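Local coordinates for sensor protein (Rhodopseudomonas palustris, PDB 2OOL) that senses light as a bacteriophytochrome through a bound biliverdin, this chain being the chromophore-binding PAS-GAF part of a longer protein that probably works as a histidine kinase, at residues Arg147-Ala152 with Ala170-Arg175; Thr177-Ile182 with Cys298-Pro303. One frame throughout, in Å; residues are numbered along the deposited sequence.

Contact 1: Arg147-Ala152 with Ala170-Arg175; sequences RSVRVA and ASEVRR
Glu172 reaches from helix 162-177 to Ser148 and Ala152 on helix 142-157, bridging two antiparallel helices of the helical layer that backs the GAF domain. The short segments lie 10.5 Å apart at their axes, at 177°, so a long side chain must span the gap. CB of Glu172 leads into the gap beside the methyl of Ala152, and the next carbon, CG, rests on that methyl, 3.7 Å from Ala152 CB; alanine suits this place because its small side chain lets the glutamate stem lie close. CG stands anti to the backbone N (chi1 173°), and the bend at chi2 (76°) carries the carboxylate along the neighbouring helix to Ser148. Glu172 CD comes within 3.5 Å of Ser148 O, and the two oxygens divide the work beyond it. Glu172 OE2 sits 2.8 Å from Ser148 OG, whose single proton can serve either this carboxylate or Phe145 O; the side chains of Val149 and Glu172 cross at about a right angle, with Val149 CG2 3.8 Å from Glu172 OE2. OE1 is gripped from its own helix by the salt bridge with Arg175 NH1, on the anti side of the carboxylate, near the guanidinium plane. That charge would probably help keep the buried acid ionised. Helix 308-332 covers one side of the contact, touching Val149 with Leu316 and Glu172 with Ile317; Arg150, turned away from helix 162-177, forms a salt bridge with Glu315 of the second subunit. A water completes the bridge, donating to Ser148 O at 2.7 Å and to Glu172 OE1 at 3.0 Å.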
# COMPACT_ATOMS: atom_id res chain seq x y z
N ARG A 147 -0.96 4.71 3.14
CA ARG A 147 -0.01 5.75 3.52
C ARG A 147 1.09 5.21 4.42
O ARG A 147 2.26 5.46 4.16
CB ARG A 147 -0.75 6.92 4.21
CG ARG A 147 0.12 7.99 4.80
CD ARG A 147 -0.75 9.03 5.44
NE ARG A 147 -1.38 8.55 6.67
CZ ARG A 147 -2.56 8.97 7.14
NH1 ARG A 147 -3.30 9.87 6.50
NH2 ARG A 147 -3.02 8.46 8.28
N SER A 148 0.71 4.42 5.43
CA SER A 148 1.72 3.85 6.34
C SER A 148 2.66 2.88 5.61
O SER A 148 3.87 2.96 5.79
CB SER A 148 1.10 3.19 7.61
OG SER A 148 0.40 2.01 7.30
N VAL A 149 2.12 2.00 4.76
CA VAL A 149 2.99 1.11 3.95
C VAL A 149 3.98 1.93 3.07
O VAL A 149 5.17 1.65 3.03
CB VAL A 149 2.18 0.10 3.12
CG1 VAL A 149 3.11 -0.63 2.13
CG2 VAL A 149 1.46 -0.91 4.03
N ARG A 150 3.49 2.98 2.43
CA ARG A 150 4.32 3.85 1.59
C ARG A 150 5.48 4.54 2.37
O ARG A 150 6.63 4.55 1.91
CB ARG A 150 3.44 4.88 0.86
CG ARG A 150 4.25 5.90 0.05
CD ARG A 150 3.40 7.03 -0.53
NE ARG A 150 2.97 8.01 0.47
CZ ARG A 150 3.74 8.95 1.00
NH1 ARG A 150 3.23 9.79 1.90
NH2 ARG A 150 5.03 9.05 0.67
N VAL A 151 5.18 5.15 3.53
CA VAL A 151 6.24 5.86 4.25
C VAL A 151 7.24 4.84 4.84
O VAL A 151 8.42 5.08 4.81
CB VAL A 151 5.74 6.99 5.25
CG1 VAL A 151 4.40 7.61 4.83
CG2 VAL A 151 5.73 6.56 6.74
N ALA A 152 6.76 3.70 5.30
CA ALA A 152 7.64 2.58 5.74
C ALA A 152 8.61 2.09 4.64
O ALA A 152 9.79 1.93 4.91
CB ALA A 152 6.81 1.43 6.27
N ALA A 170 9.61 -4.20 11.56
CA ALA A 170 8.83 -4.82 12.67
C ALA A 170 7.75 -3.90 13.17
O ALA A 170 6.62 -4.32 13.40
CB ALA A 170 9.74 -5.25 13.84
N SER A 171 8.12 -2.63 13.35
CA SER A 171 7.17 -1.64 13.84
C SER A 171 6.03 -1.36 12.85
O SER A 171 4.88 -1.25 13.24
CB SER A 171 7.91 -0.33 14.23
OG SER A 171 8.55 0.22 13.08
N GLU A 172 6.31 -1.28 11.56
CA GLU A 172 5.20 -1.15 10.60
C GLU A 172 4.30 -2.39 10.57
O GLU A 172 3.08 -2.29 10.50
CB GLU A 172 5.70 -0.85 9.19
CG GLU A 172 4.56 -0.88 8.09
CD GLU A 172 3.67 0.38 8.12
OE1 GLU A 172 3.96 1.31 8.88
OE2 GLU A 172 2.70 0.45 7.34
N VAL A 173 4.90 -3.56 10.63
CA VAL A 173 4.13 -4.79 10.70
C VAL A 173 3.23 -4.80 11.95
O VAL A 173 2.09 -5.24 11.89
CB VAL A 173 5.03 -6.06 10.60
CG1 VAL A 173 4.32 -7.32 11.06
CG2 VAL A 173 5.50 -6.29 9.15
N ARG A 174 3.73 -4.29 13.07
CA ARG A 174 2.91 -4.24 14.27
C ARG A 174 1.75 -3.25 14.10
O ARG A 174 0.63 -3.54 14.49
CB ARG A 174 3.72 -3.87 15.52
CG ARG A 174 2.95 -4.14 16.78
CD ARG A 174 3.77 -3.98 18.08
NE ARG A 174 4.22 -2.62 18.37
CZ ARG A 174 3.52 -1.68 19.02
NH1 ARG A 174 2.29 -1.92 19.45
NH2 ARG A 174 4.07 -0.50 19.24
N ARG A 175 2.05 -2.11 13.49
CA ARG A 175 1.04 -1.11 13.13
C ARG A 175 -0.17 -1.68 12.38
O ARG A 175 -1.31 -1.35 12.70
CB ARG A 175 1.66 -0.05 12.22
CG ARG A 175 1.07 1.35 12.35
CD ARG A 175 1.94 2.35 11.60
NE ARG A 175 3.06 2.84 12.42
CZ ARG A 175 4.37 2.67 12.19
NH1 ARG A 175 4.82 2.04 11.12
NH2 ARG A 175 5.25 3.21 13.04
O HOH W 1 4.92 3.99 8.08

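Contact 2: Thr177-Ile182 with Cys298-Pro303; sequences TGFDRI and CHNLTP. With LBV (3-[2-[(Z)-[3-(2-carboxyethyl)-5-[(Z)-(4-ethenyl-3-methyl-5-oxidanylidene-pyrrol-2-ylidene)methyl]-4-methyl-pyrrol-1-ium -2-ylidene]methyl]-5-[(Z)-[(3E)-3-ethylidene-4-methyl-5-oxidanylidene-pyrrolidin-2-ylidene]methyl]-4-methyl-1H-pyrrol-3- yl]propanoic acid), chain C.
A classic beta bulge breaks the regular pairing where Asp180 and Arg181 both face His299, as strand 181-187 joins strand 291-300 in the antiparallel GAF sheet. Arg181 N bonds His299 O at 3.2 Å, and His299 N returns a straighter bond to Arg181 O at 2.9 Å. The extra residue gives its N-H to a side chain instead: Asp180 N meets Asn300 OD1 at 2.8 Å, in the carbonyl plane. Asp180 answers through OD2, which takes the N-H of Leu301 at 3.0 Å, so an acid and an amide tie down the end of the strand. Asn300 CB makes a CH-pi contact over one face of the Phe179 ring, 4.0 Å from its centroid. Beyond the bulge, Ile182 CD1 presses on Cys298 CB at 3.5 Å, closer than usual van der Waals contact, with both side chains turned toward helix 162-177. On the other face of the sheet, Arg181 bends at chi3 (62°) to bring its guanidinium to the imidazole edge; NH1 donates to His299 ND1 at 2.9 Å, nearly in both planes, though these stand 65° apart. Thus steadied, His299 reaches the biliverdin, its CE1 2.9 Å from LBV O_D.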
# COMPACT_ATOMS: atom_id res chain seq x y z
N THR A 177 -0.95 -5.07 11.75
CA THR A 177 -1.46 -6.36 12.20
C THR A 177 -2.17 -6.26 13.54
O THR A 177 -3.05 -7.06 13.85
CB THR A 177 -0.34 -7.46 12.29
OG1 THR A 177 0.68 -7.11 13.22
CG2 THR A 177 0.30 -7.73 10.94
N GLY A 178 -1.76 -5.31 14.36
CA GLY A 178 -2.21 -5.23 15.74
C GLY A 178 -1.67 -6.30 16.68
O GLY A 178 -2.13 -6.40 17.81
N PHE A 179 -0.71 -7.10 16.24
CA PHE A 179 -0.23 -8.21 17.07
C PHE A 179 0.63 -7.59 18.19
O PHE A 179 1.25 -6.54 18.02
CB PHE A 179 0.57 -9.24 16.26
CG PHE A 179 -0.25 -10.41 15.73
CD1 PHE A 179 -1.52 -10.23 15.14
CD2 PHE A 179 0.26 -11.68 15.78
CE1 PHE A 179 -2.22 -11.30 14.65
CE2 PHE A 179 -0.43 -12.77 15.28
CZ PHE A 179 -1.68 -12.58 14.71
N ASP A 180 0.62 -8.23 19.35
CA ASP A 180 1.38 -7.80 20.53
C ASP A 180 2.90 -7.64 20.39
O ASP A 180 3.51 -6.81 21.04
CB ASP A 180 1.08 -8.82 21.66
CG ASP A 180 -0.33 -8.65 22.23
OD1 ASP A 180 -0.79 -7.50 22.20
OD2 ASP A 180 -0.96 -9.62 22.70
N ARG A 181 3.54 -8.46 19.56
CA ARG A 181 5.01 -8.54 19.50
C ARG A 181 5.47 -9.02 18.14
O ARG A 181 5.08 -10.09 17.70
CB ARG A 181 5.52 -9.52 20.56
CG ARG A 181 7.06 -9.57 20.69
CD ARG A 181 7.49 -10.48 21.83
NE ARG A 181 7.09 -11.87 21.63
CZ ARG A 181 6.97 -12.76 22.61
NH1 ARG A 181 6.64 -13.99 22.33
NH2 ARG A 181 7.18 -12.44 23.86
N ILE A 182 6.28 -8.21 17.47
CA ILE A 182 6.85 -8.56 16.19
C ILE A 182 8.36 -8.64 16.36
O ILE A 182 8.98 -7.71 16.88
CB ILE A 182 6.51 -7.49 15.13
CG1 ILE A 182 5.01 -7.16 15.11
CG2 ILE A 182 7.03 -7.88 13.74
CD1 ILE A 182 4.06 -8.29 14.98
N CYS A 298 5.44 -12.94 14.39
CA CYS A 298 4.42 -12.09 14.98
C CYS A 298 3.59 -12.93 15.99
O CYS A 298 2.98 -13.90 15.63
CB CYS A 298 3.51 -11.54 13.88
SG CYS A 298 4.31 -10.86 12.37
N HIS A 299 3.57 -12.53 17.26
CA HIS A 299 2.83 -13.25 18.28
C HIS A 299 1.77 -12.36 18.93
O HIS A 299 1.95 -11.15 19.07
CB HIS A 299 3.78 -13.69 19.38
CG HIS A 299 4.72 -14.78 18.99
ND1 HIS A 299 5.83 -15.10 19.75
CD2 HIS A 299 4.74 -15.61 17.91
CE1 HIS A 299 6.48 -16.10 19.16
NE2 HIS A 299 5.84 -16.42 18.05
N ASN A 300 0.66 -12.99 19.30
CA ASN A 300 -0.37 -12.35 20.05
C ASN A 300 -0.74 -13.23 21.25
O ASN A 300 -0.71 -14.45 21.17
CB ASN A 300 -1.60 -12.03 19.17
CG ASN A 300 -2.35 -10.78 19.66
OD1 ASN A 300 -1.79 -9.69 19.62
ND2 ASN A 300 -3.59 -10.94 20.14
N LEU A 301 -1.09 -12.60 22.35
CA LEU A 301 -1.48 -13.34 23.54
C LEU A 301 -2.73 -14.14 23.31
O LEU A 301 -2.82 -15.30 23.73
CB LEU A 301 -1.73 -12.37 24.70
CG LEU A 301 -2.03 -13.01 26.08
CD1 LEU A 301 -0.75 -13.50 26.78
CD2 LEU A 301 -2.81 -12.03 26.97
N THR A 302 -3.71 -13.54 22.64
CA THR A 302 -5.04 -14.15 22.50
C THR A 302 -5.25 -14.46 21.01
O THR A 302 -4.62 -13.84 20.16
CB THR A 302 -6.13 -13.16 23.06
OG1 THR A 302 -6.04 -11.96 22.31
CG2 THR A 302 -5.87 -12.77 24.56
N PRO A 303 -6.12 -15.42 20.67
CA PRO A 303 -6.38 -15.69 19.25
C PRO A 303 -6.68 -14.46 18.37
O PRO A 303 -7.42 -13.61 18.76
CB PRO A 303 -7.59 -16.61 19.30
CG PRO A 303 -7.42 -17.36 20.58
CD PRO A 303 -6.84 -16.36 21.54
C1A LBV C . 10.27 -27.42 18.46
C1B LBV C . 8.33 -27.28 14.47
O1B LBV C . 3.40 -27.15 10.27
C1C LBV C . 7.96 -22.82 13.70
O1C LBV C . 5.17 -18.55 12.68
C1D LBV C . 9.91 -19.69 16.68
C2A LBV C . 10.73 -28.86 18.49
C2B LBV C . 7.63 -27.61 13.30
O2B LBV C . 4.24 -25.26 9.52
C2C LBV C . 7.69 -21.52 13.22
O2C LBV C . 4.60 -19.79 14.42
C2D LBV C . 11.06 -19.25 17.35
C3A LBV C . 10.19 -29.28 17.11
C3B LBV C . 7.22 -26.43 12.68
C3C LBV C . 8.37 -20.65 14.05
C3D LBV C . 10.79 -17.97 17.77
C4A LBV C . 9.55 -28.17 16.49
C4B LBV C . 7.73 -25.36 13.47
C4C LBV C . 9.02 -21.40 15.05
C4D LBV C . 9.49 -17.67 17.36
CAA LBV C . 10.31 -30.55 16.51
CAB LBV C . 6.39 -26.34 11.39
CAC LBV C . 6.84 -21.03 12.03
CAD LBV C . 11.66 -17.19 18.50
CBA LBV C . 11.05 -31.82 17.06
CBB LBV C . 4.93 -26.02 11.67
CBC LBV C . 5.33 -20.92 12.43
CBD LBV C . 11.37 -15.89 18.90
CGB LBV C . 4.12 -26.15 10.36
CGC LBV C . 4.99 -19.64 13.25
CHB LBV C . 8.93 -28.29 15.23
CHC LBV C . 7.46 -24.00 13.10
CHD LBV C . 9.83 -20.95 16.10
CMA LBV C . 10.01 -29.59 19.63
CMB LBV C . 7.32 -29.04 12.79
CMC LBV C . 8.35 -19.12 13.83
CMD LBV C . 12.40 -20.00 17.59
N_A LBV C . 9.63 -27.12 17.31
O_A LBV C . 10.45 -26.62 19.37
N_B LBV C . 8.37 -25.94 14.50
N_C LBV C . 8.73 -22.68 14.79
N_D LBV C . 9.01 -18.73 16.72
O_D LBV C . 8.85 -16.61 17.53
O HOH W 2 -2.95 -7.08 19.99

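Both contacts are largely buried, contact 1 with its exposed edge at Arg175 and contact 2 at Leu301. They are joined through helix 162-177, which holds one half of contact 1 and leads into contact 2. Contact 1 lies on the side away from the sheet, near the second subunit; contact 2 lies within the sheet and ends at the chromophore. Between helices, side chains and a water bridge the gap, since the peptide groups bond mainly within each helix; paired strands use their own peptide groups, with Asn300 and Asp180 side chains taking up N-H groups at the bulge and just beyond it. The two meet where Arg174 CB packs on Ile182 CG1 at 3.6 Å.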